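Regulatory protein SIR4 (Saccharomyces cerevisiae, PDB 4IAO) takes part in transcriptional silencing of yeast chromatin and, through its SID domain, probably binds and stimulates the deacetylase Sir2. Local coordinates at residues K108-S113 with T121-S126. Sequence-based numbering, arbitrary orientation.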
loop_
_atom_site.group_PDB
_atom_site.type_symbol
_atom_site.label_atom_id
_atom_site.label_comp_id
_atom_site.label_asym_id
_atom_site.label_seq_id
_atom_site.Cartn_x
_atom_site.Cartn_y
_atom_site.Cartn_z
ATOM N N LYS C 108 -11.118 2.977 15.777
ATOM C CA LYS C 108 -12.440 3.213 15.207
ATOM C C LYS C 108 -12.505 2.578 13.828
ATOM O O LYS C 108 -11.542 2.649 13.064
ATOM C CB LYS C 108 -12.710 4.713 15.086
ATOM C CG LYS C 108 -14.014 5.178 15.713
ATOM C CD LYS C 108 -14.053 6.703 15.807
ATOM C CE LYS C 108 -15.047 7.181 16.864
ATOM N NZ LYS C 108 -14.902 8.637 17.183
ATOM N N HIS C 109 -13.622 1.922 13.529
ATOM C CA HIS C 109 -13.784 1.256 12.244
ATOM C C HIS C 109 -15.245 1.065 11.871
ATOM O O HIS C 109 -16.109 0.977 12.742
ATOM C CB HIS C 109 -13.073 -0.096 12.260
ATOM C CG HIS C 109 -13.551 -1.021 13.338
ATOM N ND1 HIS C 109 -13.372 -0.759 14.679
ATOM C CD2 HIS C 109 -14.185 -2.215 13.270
ATOM C CE1 HIS C 109 -13.880 -1.748 15.392
ATOM N NE2 HIS C 109 -14.380 -2.645 14.561
ATOM N N SER C 110 -15.520 1.002 10.571
ATOM C CA SER C 110 -16.856 0.661 10.107
ATOM C C SER C 110 -16.874 -0.754 9.539
ATOM O O SER C 110 -15.826 -1.390 9.406
ATOM C CB SER C 110 -17.345 1.674 9.074
ATOM O OG SER C 110 -16.387 1.855 8.054
ATOM N N TYR C 111 -18.059 -1.231 9.175
ATOM C CA TYR C 111 -18.215 -2.606 8.717
ATOM C C TYR C 111 -19.205 -2.706 7.565
ATOM O O TYR C 111 -19.982 -1.779 7.320
ATOM C CB TYR C 111 -18.628 -3.522 9.871
ATOM C CG TYR C 111 -19.740 -2.976 10.740
ATOM C CD1 TYR C 111 -21.074 -3.130 10.379
ATOM C CD2 TYR C 111 -19.457 -2.317 11.931
ATOM C CE1 TYR C 111 -22.089 -2.634 11.173
ATOM C CE2 TYR C 111 -20.465 -1.821 12.732
ATOM C CZ TYR C 111 -21.779 -1.982 12.350
ATOM O OH TYR C 111 -22.788 -1.488 13.144
ATOM N N LEU C 112 -19.172 -3.837 6.869
ATOM C CA LEU C 112 -19.878 -3.984 5.594
ATOM C C LEU C 112 -21.402 -3.831 5.630
ATOM O O LEU C 112 -22.004 -3.385 4.653
ATOM C CB LEU C 112 -19.478 -5.291 4.909
ATOM C CG LEU C 112 -18.161 -5.173 4.142
ATOM C CD1 LEU C 112 -17.795 -6.496 3.488
ATOM C CD2 LEU C 112 -18.250 -4.050 3.106
ATOM N N SER C 113 -22.024 -4.200 6.746
ATOM C CA SER C 113 -23.459 -3.996 6.913
ATOM C C SER C 113 -23.784 -2.507 7.003
ATOM O O SER C 113 -24.664 -2.010 6.297
ATOM C CB SER C 113 -23.955 -4.708 8.164
ATOM O OG SER C 113 -23.521 -6.053 8.172
ATOM N N THR C 121 -9.554 -2.207 4.416
ATOM C CA THR C 121 -9.000 -2.100 5.770
ATOM C C THR C 121 -10.065 -1.715 6.786
ATOM O O THR C 121 -9.745 -1.354 7.916
ATOM C CB THR C 121 -7.798 -1.122 5.874
ATOM O OG1 THR C 121 -8.166 0.169 5.365
ATOM C CG2 THR C 121 -6.591 -1.660 5.110
ATOM N N ASN C 122 -11.320 -1.723 6.352
ATOM C CA ASN C 122 -12.447 -1.365 7.209
ATOM C C ASN C 122 -12.465 0.101 7.611
ATOM O O ASN C 122 -12.801 0.444 8.748
ATOM C CB ASN C 122 -12.512 -2.261 8.449
ATOM C CG ASN C 122 -13.186 -3.579 8.174
ATOM O OD1 ASN C 122 -12.530 -4.594 7.936
ATOM N ND2 ASN C 122 -14.512 -3.569 8.195
ATOM N N ASP C 123 -12.092 0.955 6.664
ATOM C CA ASP C 123 -12.059 2.404 6.861
ATOM C C ASP C 123 -11.142 2.802 8.024
ATOM O O ASP C 123 -11.266 3.889 8.588
ATOM C CB ASP C 123 -13.476 2.973 7.032
ATOM C CG ASP C 123 -14.321 2.851 5.760
ATOM O OD1 ASP C 123 -14.018 1.973 4.923
ATOM O OD2 ASP C 123 -15.291 3.629 5.598
ATOM N N ILE C 124 -10.215 1.910 8.366
ATOM C CA ILE C 124 -9.137 2.241 9.280
ATOM C C ILE C 124 -8.148 3.019 8.436
ATOM O O ILE C 124 -7.482 3.936 8.910
ATOM C CB ILE C 124 -8.485 0.979 9.864
ATOM C CG1 ILE C 124 -9.458 0.276 10.806
ATOM C CG2 ILE C 124 -7.211 1.320 10.599
ATOM C CD1 ILE C 124 -8.871 -0.928 11.477
ATOM N N CYS C 125 -8.058 2.623 7.171
ATOM C CA CYS C 125 -7.508 3.476 6.130
ATOM C C CYS C 125 -8.597 3.667 5.072
ATOM O O CYS C 125 -8.936 2.741 4.335
ATOM C CB CYS C 125 -6.257 2.848 5.513
ATOM S SG CYS C 125 -5.631 3.708 4.047
ATOM N N SER C 126 -9.139 4.875 4.995
ATOM C CA SER C 126 -10.220 5.162 4.066
ATOM C C SER C 126 -9.922 6.446 3.317
ATOM O O SER C 126 -8.907 7.097 3.554
ATOM C CB SER C 126 -11.532 5.336 4.817
ATOM O OG SER C 126 -11.570 6.605 5.444
#
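Asn122 meets Ser110 with both its backbone and its side chain, from the second position of a type I' beta turn, Thr121 to Ile124, in the Sir4 SID domain. Asn122 and Asp123, the two central residues, both have left-handed backbone angles, as a type I' turn requires, and Ile124 N donates a weak bond to Thr121 O at 3.3 Å. The stronger of the two bonds to Ser110 runs from Asn122 ND2 to Ser110 O, 2.8 Å long with an N-H...O angle of 158°; the donor lies in the carbonyl plane, and the acceptor sits close to the amide plane of Asn122. A weak return bond, Ser110 N to Asn122 O at 3.3 Å, uses the main chain. With CG anti to its own carbonyl carbon (chi1 -82°), the Asn122 amide can give ND2 to Ser110 while OD1 accepts from a basic side chain of the other protein's chain. Across the same contact, His109 CB packs against Asn122 O (3.6 Å) and Ile124 CG1 (3.9 Å); the imidazole nitrogens are hydrogen-bonded elsewhere, ND1 to Pro107 O and NE2 to the backbone of the other protein's chain. Asp123 OD1 accepts from Ser119 N, and Ser110 OG has a weak bond to Thr118 OG1. Within the turn segment, Thr121 OG1 accepts the Cys125 N-H at 3.0 Å.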